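Local structure of uncharacterized protein lp_2664 (Lactobacillus plantarum WCFS1, 2PJQ) at residues B[26-37]-B[136-147]; B[100-108]-B[120-129]. The protein is of unknown function but carries an HD domain, which suggests a metal-dependent phosphohydrolase, as in relatives of the HD/PDEase clan. All coordinates share one frame; numbering follows the deposited sequence.

Contact 1. Residues B[26-37]-B[136-147]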
loop_
_atom_site.group_PDB
_atom_site.type_symbol
_atom_site.label_atom_id
_atom_site.label_comp_id
_atom_site.label_asym_id
_atom_site.label_seq_id
_atom_site.Cartn_x
_atom_site.Cartn_y
_atom_site.Cartn_z
ATOM N N ASP B 26 -14.518 2.741 -4.851
ATOM C CA ASP B 26 -13.687 3.661 -4.089
ATOM C C ASP B 26 -12.224 3.580 -4.515
ATOM O O ASP B 26 -11.666 4.556 -5.013
ATOM C CB ASP B 26 -13.785 3.369 -2.596
ATOM C CG ASP B 26 -12.748 4.133 -1.789
ATOM O OD1 ASP B 26 -12.878 5.369 -1.664
ATOM O OD2 ASP B 26 -11.791 3.496 -1.294
ATOM N N HIS B 27 -11.601 2.424 -4.309
ATOM C CA HIS B 27 -10.192 2.204 -4.680
ATOM C C HIS B 27 -9.153 3.104 -4.006
ATOM O O HIS B 27 -8.104 3.377 -4.588
ATOM C CB HIS B 27 -10.038 2.298 -6.197
ATOM C CG HIS B 27 -11.065 1.506 -6.933
ATOM N ND1 HIS B 27 -11.298 0.173 -6.667
ATOM C CD2 HIS B 27 -11.995 1.875 -7.843
ATOM C CE1 HIS B 27 -12.331 -0.242 -7.374
ATOM N NE2 HIS B 27 -12.775 0.773 -8.097
ATOM N N SER B 28 -9.450 3.561 -2.789
ATOM C CA SER B 28 -8.528 4.419 -2.041
ATOM C C SER B 28 -8.372 3.899 -0.618
ATOM O O SER B 28 -7.535 4.390 0.139
ATOM C CB SER B 28 -9.035 5.858 -1.991
ATOM O OG SER B 28 -10.218 5.953 -1.226
ATOM N N GLY B 29 -9.182 2.900 -0.274
ATOM C CA GLY B 29 -9.130 2.325 1.053
ATOM C C GLY B 29 -10.241 2.899 1.910
ATOM O O GLY B 29 -10.082 3.141 3.111
ATOM N N HIS B 30 -11.385 3.128 1.291
ATOM C CA HIS B 30 -12.510 3.698 2.010
ATOM C C HIS B 30 -13.806 3.152 1.422
ATOM O O HIS B 30 -14.824 3.844 1.370
ATOM C CB HIS B 30 -12.471 5.228 1.895
ATOM C CG HIS B 30 -11.188 5.835 2.376
ATOM N ND1 HIS B 30 -11.009 6.275 3.670
ATOM C CD2 HIS B 30 -10.004 6.021 1.750
ATOM C CE1 HIS B 30 -9.769 6.701 3.820
ATOM N NE2 HIS B 30 -9.138 6.558 2.670
ATOM N N GLY B 31 -13.749 1.899 0.986
ATOM C CA GLY B 31 -14.902 1.255 0.397
ATOM C C GLY B 31 -15.719 0.541 1.447
ATOM O O GLY B 31 -15.573 0.798 2.637
ATOM N N ARG B 32 -16.559 -0.381 0.999
ATOM C CA ARG B 32 -17.453 -1.112 1.880
ATOM C C ARG B 32 -16.867 -1.872 3.074
ATOM O O ARG B 32 -17.500 -1.908 4.124
ATOM C CB ARG B 32 -18.359 -2.008 1.025
ATOM C CG ARG B 32 -19.421 -1.184 0.270
ATOM C CD ARG B 32 -19.724 -1.721 -1.127
ATOM N NE ARG B 32 -21.120 -2.121 -1.327
ATOM C CZ ARG B 32 -21.752 -3.066 -0.625
ATOM N NH1 ARG B 32 -21.131 -3.731 0.355
ATOM N NH2 ARG B 32 -23.009 -3.365 -0.926
ATOM N N ASP B 33 -15.680 -2.466 2.949
ATOM C CA ASP B 33 -15.092 -3.181 4.091
ATOM C C ASP B 33 -14.750 -2.187 5.211
ATOM O O ASP B 33 -15.129 -2.387 6.378
ATOM C CB ASP B 33 -13.844 -3.951 3.649
ATOM C CG ASP B 33 -14.173 -5.107 2.705
ATOM O OD1 ASP B 33 -14.881 -6.031 3.141
ATOM O OD2 ASP B 33 -13.730 -5.099 1.530
ATOM N N HIS B 34 -14.036 -1.122 4.842
ATOM C CA HIS B 34 -13.656 -0.046 5.764
ATOM C C HIS B 34 -14.919 0.375 6.505
ATOM O O HIS B 34 -15.005 0.265 7.723
ATOM C CB HIS B 34 -13.099 1.144 4.970
ATOM C CG HIS B 34 -12.978 2.426 5.755
ATOM N ND1 HIS B 34 -12.091 2.590 6.798
ATOM C CD2 HIS B 34 -13.583 3.630 5.586
ATOM C CE1 HIS B 34 -12.153 3.836 7.231
ATOM N NE2 HIS B 34 -13.049 4.489 6.510
ATOM N N LEU B 35 -15.904 0.827 5.740
ATOM C CA LEU B 35 -17.189 1.265 6.275
ATOM C C LEU B 35 -17.840 0.288 7.240
ATOM O O LEU B 35 -18.404 0.697 8.251
ATOM C CB LEU B 35 -18.155 1.537 5.128
ATOM C CG LEU B 35 -17.731 2.712 4.264
ATOM C CD1 LEU B 35 -18.663 2.807 3.057
ATOM C CD2 LEU B 35 -17.734 3.992 5.106
ATOM N N GLN B 36 -17.764 -0.998 6.917
ATOM C CA GLN B 36 -18.361 -2.024 7.759
ATOM C C GLN B 36 -17.547 -2.235 9.008
ATOM O O GLN B 36 -18.113 -2.417 10.083
ATOM C CB GLN B 36 -18.487 -3.352 7.013
ATOM C CG GLN B 36 -19.345 -3.287 5.785
ATOM C CD GLN B 36 -20.060 -4.591 5.527
ATOM O OE1 GLN B 36 -20.936 -4.987 6.299
ATOM N NE2 GLN B 36 -19.688 -5.276 4.443
ATOM N N ARG B 37 -16.220 -2.233 8.869
ATOM C CA ARG B 37 -15.357 -2.409 10.034
ATOM C C ARG B 37 -15.581 -1.267 11.034
ATOM O O ARG B 37 -15.749 -1.496 12.241
ATOM C CB ARG B 37 -13.889 -2.425 9.628
ATOM C CG ARG B 37 -13.347 -3.785 9.257
ATOM C CD ARG B 37 -11.843 -3.724 9.239
ATOM N NE ARG B 37 -11.365 -2.772 8.252
ATOM C CZ ARG B 37 -11.438 -2.989 6.950
ATOM N NH1 ARG B 37 -11.966 -4.124 6.520
ATOM N NH2 ARG B 37 -10.997 -2.078 6.085
ATOM N N ILE B 136 -3.956 -3.378 9.528
ATOM C CA ILE B 136 -4.922 -2.811 8.606
ATOM C C ILE B 136 -4.575 -1.373 8.237
ATOM O O ILE B 136 -4.646 -0.990 7.069
ATOM C CB ILE B 136 -6.326 -2.894 9.176
ATOM C CG1 ILE B 136 -6.876 -4.310 8.922
ATOM C CG2 ILE B 136 -7.190 -1.807 8.571
ATOM C CD1 ILE B 136 -8.261 -4.587 9.498
ATOM N N GLY B 137 -4.190 -0.580 9.230
ATOM C CA GLY B 137 -3.790 0.788 8.957
ATOM C C GLY B 137 -2.600 0.781 8.009
ATOM O O GLY B 137 -2.577 1.514 7.030
ATOM N N ILE B 138 -1.598 -0.045 8.292
ATOM C CA ILE B 138 -0.437 -0.126 7.406
ATOM C C ILE B 138 -0.919 -0.334 5.966
ATOM O O ILE B 138 -0.622 0.459 5.068
ATOM C CB ILE B 138 0.468 -1.312 7.771
ATOM C CG1 ILE B 138 1.062 -1.106 9.171
ATOM C CG2 ILE B 138 1.547 -1.476 6.710
ATOM C CD1 ILE B 138 1.816 -2.310 9.708
ATOM N N ALA B 139 -1.681 -1.406 5.763
ATOM C CA ALA B 139 -2.212 -1.729 4.447
ATOM C C ALA B 139 -2.904 -0.541 3.810
ATOM O O ALA B 139 -2.494 -0.083 2.735
ATOM C CB ALA B 139 -3.176 -2.888 4.546
ATOM N N ARG B 140 -3.944 -0.045 4.476
ATOM C CA ARG B 140 -4.715 1.084 3.970
ATOM C C ARG B 140 -3.887 2.334 3.728
ATOM O O ARG B 140 -4.106 3.060 2.760
ATOM C CB ARG B 140 -5.837 1.436 4.926
ATOM C CG ARG B 140 -6.912 0.399 5.050
ATOM C CD ARG B 140 -7.927 0.968 5.983
ATOM N NE ARG B 140 -8.372 2.224 5.414
ATOM C CZ ARG B 140 -8.797 3.263 6.113
ATOM N NH1 ARG B 140 -8.836 3.203 7.441
ATOM N NH2 ARG B 140 -9.171 4.364 5.468
ATOM N N ALA B 141 -2.956 2.594 4.633
ATOM C CA ALA B 141 -2.080 3.741 4.520
ATOM C C ALA B 141 -1.379 3.686 3.169
ATOM O O ALA B 141 -1.629 4.513 2.304
ATOM C CB ALA B 141 -1.059 3.723 5.637
ATOM N N LEU B 142 -0.510 2.710 2.971
ATOM C CA LEU B 142 0.191 2.626 1.702
ATOM C C LEU B 142 -0.708 2.372 0.495
ATOM O O LEU B 142 -0.392 2.778 -0.628
ATOM C CB LEU B 142 1.300 1.559 1.768
ATOM C CG LEU B 142 2.536 2.151 2.444
ATOM C CD1 LEU B 142 2.434 2.003 3.968
ATOM C CD2 LEU B 142 3.754 1.476 1.894
ATOM N N TYR B 143 -1.824 1.690 0.718
ATOM C CA TYR B 143 -2.746 1.397 -0.372
ATOM C C TYR B 143 -3.297 2.703 -0.921
ATOM O O TYR B 143 -3.691 2.794 -2.082
ATOM C CB TYR B 143 -3.865 0.509 0.136
ATOM C CG TYR B 143 -4.907 0.203 -0.885
ATOM C CD1 TYR B 143 -5.944 1.104 -1.148
ATOM C CD2 TYR B 143 -4.885 -1.001 -1.584
ATOM C CE1 TYR B 143 -6.944 0.804 -2.081
ATOM C CE2 TYR B 143 -5.878 -1.310 -2.517
ATOM C CZ TYR B 143 -6.901 -0.408 -2.755
ATOM O OH TYR B 143 -7.892 -0.735 -3.641
ATOM N N TYR B 144 -3.318 3.721 -0.070
ATOM C CA TYR B 144 -3.789 5.037 -0.458
ATOM C C TYR B 144 -2.710 5.750 -1.279
ATOM O O TYR B 144 -3.004 6.435 -2.267
ATOM C CB TYR B 144 -4.109 5.853 0.783
ATOM C CG TYR B 144 -4.516 7.273 0.473
ATOM C CD1 TYR B 144 -5.745 7.555 -0.116
ATOM C CD2 TYR B 144 -3.659 8.330 0.742
ATOM C CE1 TYR B 144 -6.093 8.853 -0.424
ATOM C CE2 TYR B 144 -3.997 9.615 0.439
ATOM C CZ TYR B 144 -5.205 9.879 -0.139
ATOM O OH TYR B 144 -5.528 11.179 -0.445
ATOM N N SER B 145 -1.461 5.583 -0.858
ATOM C CA SER B 145 -0.323 6.189 -1.532
ATOM C C SER B 145 -0.203 5.642 -2.940
ATOM O O SER B 145 0.213 6.362 -3.853
ATOM C CB SER B 145 0.964 5.895 -0.778
ATOM O OG SER B 145 0.794 6.156 0.594
ATOM N N GLY B 146 -0.541 4.364 -3.110
ATOM C CA GLY B 146 -0.491 3.774 -4.432
ATOM C C GLY B 146 -1.527 4.512 -5.258
ATOM O O GLY B 146 -1.250 5.078 -6.329
ATOM N N HIS B 147 -2.736 4.520 -4.721
ATOM C CA HIS B 147 -3.857 5.180 -5.355
ATOM C C HIS B 147 -3.554 6.621 -5.790
ATOM O O HIS B 147 -3.807 7.003 -6.931
ATOM C CB HIS B 147 -5.046 5.168 -4.394
ATOM C CG HIS B 147 -6.220 5.964 -4.868
ATOM N ND1 HIS B 147 -6.887 5.681 -6.038
ATOM C CD2 HIS B 147 -6.840 7.042 -4.333
ATOM C CE1 HIS B 147 -7.868 6.550 -6.204
ATOM N NE2 HIS B 147 -7.860 7.388 -5.184
#

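Contact 2. Residues B[100-108]-B[120-129]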
loop_
_atom_site.group_PDB
_atom_site.type_symbol
_atom_site.label_atom_id
_atom_site.label_comp_id
_atom_site.label_asym_id
_atom_site.label_seq_id
_atom_site.Cartn_x
_atom_site.Cartn_y
_atom_site.Cartn_z
ATOM N N ALA B 100 -21.992 18.071 12.908
ATOM C CA ALA B 100 -21.284 18.435 14.117
ATOM C C ALA B 100 -20.147 17.452 14.302
ATOM O O ALA B 100 -19.043 17.824 14.676
ATOM C CB ALA B 100 -22.214 18.354 15.291
ATOM N N ILE B 101 -20.429 16.185 14.025
ATOM C CA ILE B 101 -19.429 15.141 14.156
ATOM C C ILE B 101 -18.488 15.147 12.950
ATOM O O ILE B 101 -17.433 15.765 12.953
ATOM C CB ILE B 101 -20.101 13.754 14.264
ATOM C CG1 ILE B 101 -20.875 13.657 15.579
ATOM C CG2 ILE B 101 -19.045 12.649 14.170
ATOM C CD1 ILE B 101 -21.719 12.414 15.710
ATOM N N ILE B 102 -18.897 14.438 11.917
ATOM C CA ILE B 102 -18.139 14.332 10.693
ATOM C C ILE B 102 -17.180 15.481 10.443
ATOM O O ILE B 102 -15.969 15.281 10.369
ATOM C CB ILE B 102 -19.089 14.235 9.523
ATOM C CG1 ILE B 102 -20.107 13.136 9.802
ATOM C CG2 ILE B 102 -18.329 13.952 8.261
ATOM C CD1 ILE B 102 -21.229 13.159 8.826
ATOM N N ASP B 103 -17.719 16.689 10.337
ATOM C CA ASP B 103 -16.905 17.865 10.044
ATOM C C ASP B 103 -15.932 18.387 11.105
ATOM O O ASP B 103 -15.128 19.272 10.803
ATOM C CB ASP B 103 -17.816 19.011 9.584
ATOM C CG ASP B 103 -18.576 18.671 8.302
ATOM O OD1 ASP B 103 -17.966 18.094 7.378
ATOM O OD2 ASP B 103 -19.780 18.983 8.204
ATOM N N HIS B 104 -15.978 17.842 12.322
ATOM C CA HIS B 104 -15.104 18.302 13.405
ATOM C C HIS B 104 -14.525 17.161 14.225
ATOM O O HIS B 104 -14.476 17.229 15.448
ATOM C CB HIS B 104 -15.888 19.208 14.345
ATOM C CG HIS B 104 -16.685 20.257 13.643
ATOM N ND1 HIS B 104 -16.103 21.309 12.969
ATOM C CD2 HIS B 104 -18.021 20.401 13.484
ATOM C CE1 HIS B 104 -17.046 22.055 12.422
ATOM N NE2 HIS B 104 -18.218 21.525 12.720
HETATM N N MSE B 105 -14.077 16.113 13.550
HETATM C CA MSE B 105 -13.516 14.958 14.232
HETATM C C MSE B 105 -12.247 14.511 13.526
HETATM O O MSE B 105 -11.519 13.648 14.020
HETATM C CB MSE B 105 -14.510 13.824 14.183
HETATM C CG MSE B 105 -14.926 13.547 12.766
HETATM SE SE MSE B 105 -15.607 11.788 12.583
HETATM C CE MSE B 105 -14.225 11.043 11.458
ATOM N N SER B 106 -11.990 15.075 12.354
ATOM C CA SER B 106 -10.795 14.692 11.634
ATOM C C SER B 106 -9.552 15.293 12.280
ATOM O O SER B 106 -9.593 16.368 12.882
ATOM C CB SER B 106 -10.881 15.111 10.162
ATOM O OG SER B 106 -11.900 14.395 9.483
ATOM N N PHE B 107 -8.457 14.550 12.159
ATOM C CA PHE B 107 -7.150 14.932 12.672
ATOM C C PHE B 107 -6.702 16.191 11.925
ATOM O O PHE B 107 -6.059 17.072 12.499
ATOM C CB PHE B 107 -6.171 13.791 12.402
ATOM C CG PHE B 107 -4.766 14.062 12.839
ATOM C CD1 PHE B 107 -4.395 13.908 14.166
ATOM C CD2 PHE B 107 -3.796 14.402 11.910
ATOM C CE1 PHE B 107 -3.071 14.080 14.560
ATOM C CE2 PHE B 107 -2.470 14.576 12.293
ATOM C CZ PHE B 107 -2.107 14.412 13.619
ATOM N N SER B 108 -7.045 16.259 10.639
ATOM C CA SER B 108 -6.683 17.398 9.805
ATOM C C SER B 108 -7.173 18.682 10.460
ATOM O O SER B 108 -6.498 19.711 10.421
ATOM C CB SER B 108 -7.297 17.254 8.404
ATOM O OG SER B 108 -8.712 17.132 8.448
ATOM N N GLU B 120 -21.012 10.818 21.065
ATOM C CA GLU B 120 -21.215 10.041 19.862
ATOM C C GLU B 120 -20.098 10.394 18.917
ATOM O O GLU B 120 -19.671 9.564 18.131
ATOM C CB GLU B 120 -22.569 10.332 19.224
ATOM C CG GLU B 120 -23.384 11.413 19.910
ATOM C CD GLU B 120 -23.707 11.080 21.339
ATOM O OE1 GLU B 120 -24.439 10.097 21.566
ATOM O OE2 GLU B 120 -23.219 11.802 22.234
ATOM N N GLY B 121 -19.603 11.624 19.011
ATOM C CA GLY B 121 -18.504 12.040 18.147
ATOM C C GLY B 121 -17.200 11.339 18.519
ATOM O O GLY B 121 -16.493 10.804 17.674
ATOM N N GLN B 122 -16.877 11.347 19.804
ATOM C CA GLN B 122 -15.669 10.702 20.270
ATOM C C GLN B 122 -15.717 9.258 19.843
ATOM O O GLN B 122 -14.697 8.667 19.514
ATOM C CB GLN B 122 -15.585 10.787 21.786
ATOM C CG GLN B 122 -15.416 12.214 22.292
ATOM C CD GLN B 122 -15.541 12.327 23.798
ATOM O OE1 GLN B 122 -15.356 11.350 24.539
ATOM N NE2 GLN B 122 -15.847 13.530 24.263
ATOM N N VAL B 123 -16.912 8.681 19.832
ATOM C CA VAL B 123 -17.033 7.294 19.428
ATOM C C VAL B 123 -16.791 7.102 17.926
ATOM O O VAL B 123 -16.092 6.179 17.528
ATOM C CB VAL B 123 -18.402 6.712 19.828
ATOM C CG1 VAL B 123 -18.605 5.351 19.172
ATOM C CG2 VAL B 123 -18.461 6.541 21.337
ATOM N N VAL B 124 -17.352 7.966 17.087
ATOM C CA VAL B 124 -17.140 7.823 15.651
ATOM C C VAL B 124 -15.633 7.951 15.406
ATOM O O VAL B 124 -15.007 7.081 14.795
ATOM C CB VAL B 124 -17.909 8.917 14.848
ATOM C CG1 VAL B 124 -18.040 8.517 13.380
ATOM C CG2 VAL B 124 -19.280 9.116 15.439
ATOM N N GLN B 125 -15.048 9.025 15.919
ATOM C CA GLN B 125 -13.619 9.268 15.760
ATOM C C GLN B 125 -12.753 8.073 16.183
ATOM O O GLN B 125 -11.888 7.612 15.424
ATOM C CB GLN B 125 -13.217 10.507 16.559
ATOM C CG GLN B 125 -11.730 10.738 16.591
ATOM C CD GLN B 125 -11.347 12.040 17.257
ATOM O OE1 GLN B 125 -11.502 13.118 16.680
ATOM N NE2 GLN B 125 -10.840 11.947 18.485
ATOM N N ASP B 126 -12.974 7.579 17.396
ATOM C CA ASP B 126 -12.201 6.443 17.883
ATOM C C ASP B 126 -12.376 5.239 16.976
ATOM O O ASP B 126 -11.447 4.473 16.750
ATOM C CB ASP B 126 -12.630 6.081 19.297
ATOM C CG ASP B 126 -12.081 7.037 20.324
ATOM O OD1 ASP B 126 -11.144 7.796 19.981
ATOM O OD2 ASP B 126 -12.569 7.018 21.472
ATOM N N ALA B 127 -13.577 5.070 16.449
ATOM C CA ALA B 127 -13.840 3.951 15.569
ATOM C C ALA B 127 -13.078 4.123 14.262
ATOM O O ALA B 127 -12.413 3.198 13.786
ATOM C CB ALA B 127 -15.320 3.852 15.297
ATOM N N ASP B 128 -13.162 5.320 13.693
ATOM C CA ASP B 128 -12.501 5.587 12.427
ATOM C C ASP B 128 -10.985 5.435 12.523
ATOM O O ASP B 128 -10.367 4.790 11.680
ATOM C CB ASP B 128 -12.854 6.989 11.937
ATOM C CG ASP B 128 -12.765 7.108 10.436
ATOM O OD1 ASP B 128 -13.582 6.455 9.752
ATOM O OD2 ASP B 128 -11.884 7.839 9.936
ATOM N N ARG B 129 -10.383 6.033 13.543
ATOM C CA ARG B 129 -8.935 5.943 13.708
ATOM C C ARG B 129 -8.518 4.527 14.020
ATOM O O ARG B 129 -7.497 4.049 13.525
ATOM C CB ARG B 129 -8.461 6.886 14.814
ATOM C CG ARG B 129 -8.514 8.342 14.387
ATOM C CD ARG B 129 -8.345 9.310 15.540
ATOM N NE ARG B 129 -8.558 10.673 15.074
ATOM C CZ ARG B 129 -8.429 11.760 15.827
ATOM N NH1 ARG B 129 -8.079 11.654 17.107
ATOM N NH2 ARG B 129 -8.655 12.958 15.294
#

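Contact 1. Residues B[26-37]-B[136-147]
R140 extends from helix 136-147 to the loop ahead of helix 32-37 and fixes on the carbonyl oxygen of G29. Two N-H groups converge there, R140 NE at 3.0 Å and R140 NH2 at 2.8 Å from G29 O, but angles of 125° and 128° at the hydrogens make both bonds weak. A bend at chi3 (58°) in an otherwise extended chain turns this edge of the guanidinium to the loop. The ring of H30 stands nearly perpendicular to the guanidinium, with R140 NH2 over one of its faces, while H34 ND1 lies over a face of the guanidinium, 3.4 Å from R140 CZ. A leucine here would remove every one of these N-H groups and would probably leave G29 O without its two donors from the helix and take away the flat group that H34 covers and H30 meets at its edge.

Farther along the helix, Y143 sets its ring edge against the loop, its CE1 3.7 Å from S28 C, and H147 presents a ring face to the H27 carbonyl and S28, with H147 CD2 3.4 Å from S28 CB. G29 has backbone angles that suit a residue without a CB.

Behind this layer D26 shapes the loop. Its OD2 accepts S28 N, closing an Asx turn, at 2.8 Å, and H30 N from the opposite face of the carboxylate, while D26 OD1 takes S28 OG.

D131 is the shared second-shell anchor: its carboxylate salt-bridges R37 and bonds H34, and its carbonyl receives R140 NH1. The second subunit borders the same surface, where E150 of that chain accepts a weak bond from Y143. H34 matches the first histidine of the H...HD...D pattern of HD domains, a probable metal site with no metal bound to it here.

Contact 2. Residues B[100-108]-B[120-129]
The side chain of M105, a selenomethionine, starts with CG between the backbone N and the carbonyl carbon (chi1 54°) and then bends at chi3, which lays SE against V124 and brings CE toward D128 on helix 120-129. I101 has its CG2 anti to the backbone N (chi1 -67° for CG1), pointing that methyl at the same valine. V124 therefore serves both residues with different branches: its CG2 meets I101 CG2 at 3.8 Å, and its CG1 meets M105 SE at 4.2 Å. Both side chains cross the valine at about a right angle.

Where I101 runs on past V124, the absence of a side chain on G121 lets the helix come close. I101 CG1 sits 3.9 Å from G121 CA. L55 and A59 of helix 53-62 also touch I101, so the isoleucine bridges two helices.

Polar groups take over at the C-terminal end. R129 runs extended from CG to NE and brings its guanidinium up against the turn at 105-107, meeting S106 and F107 edge-on, with R129 NH2 3.5 Å from F107 N. The side chain of Q125 lies alongside that of R129. L186 and L189 of helix 186-189 pack on R129 as well.

The terminal methyl of M105 lies 4.2 Å from D128 OD2, and M105 also touches H63. D128 and H63 match the H...HD...D pattern of HD domains, so this buried seam of the all-helical domain borders what is probably its metal site.

Overall arrangement
After helix 9-22, the chain enters contact 1 through the 26-31 loop and helix 32-49. It then passes through helix 53-62, whose following turn holds H63 and D64, before reaching residues 100-108. Contact 2 closes a short loop there, with 11 residues between its segments, and lies wholly inside the 98-residue loop that contact 1 closes at helix 134-148. The centres are about 17 Å apart, yet the two meet where H34 NE2 packs 3.8 Å from D128 OD1. Contact 2 thus joins helices 92-102 and 119-130 in the chain's interior, whereas contact 1 ties the early loop to the helix facing the second subunit.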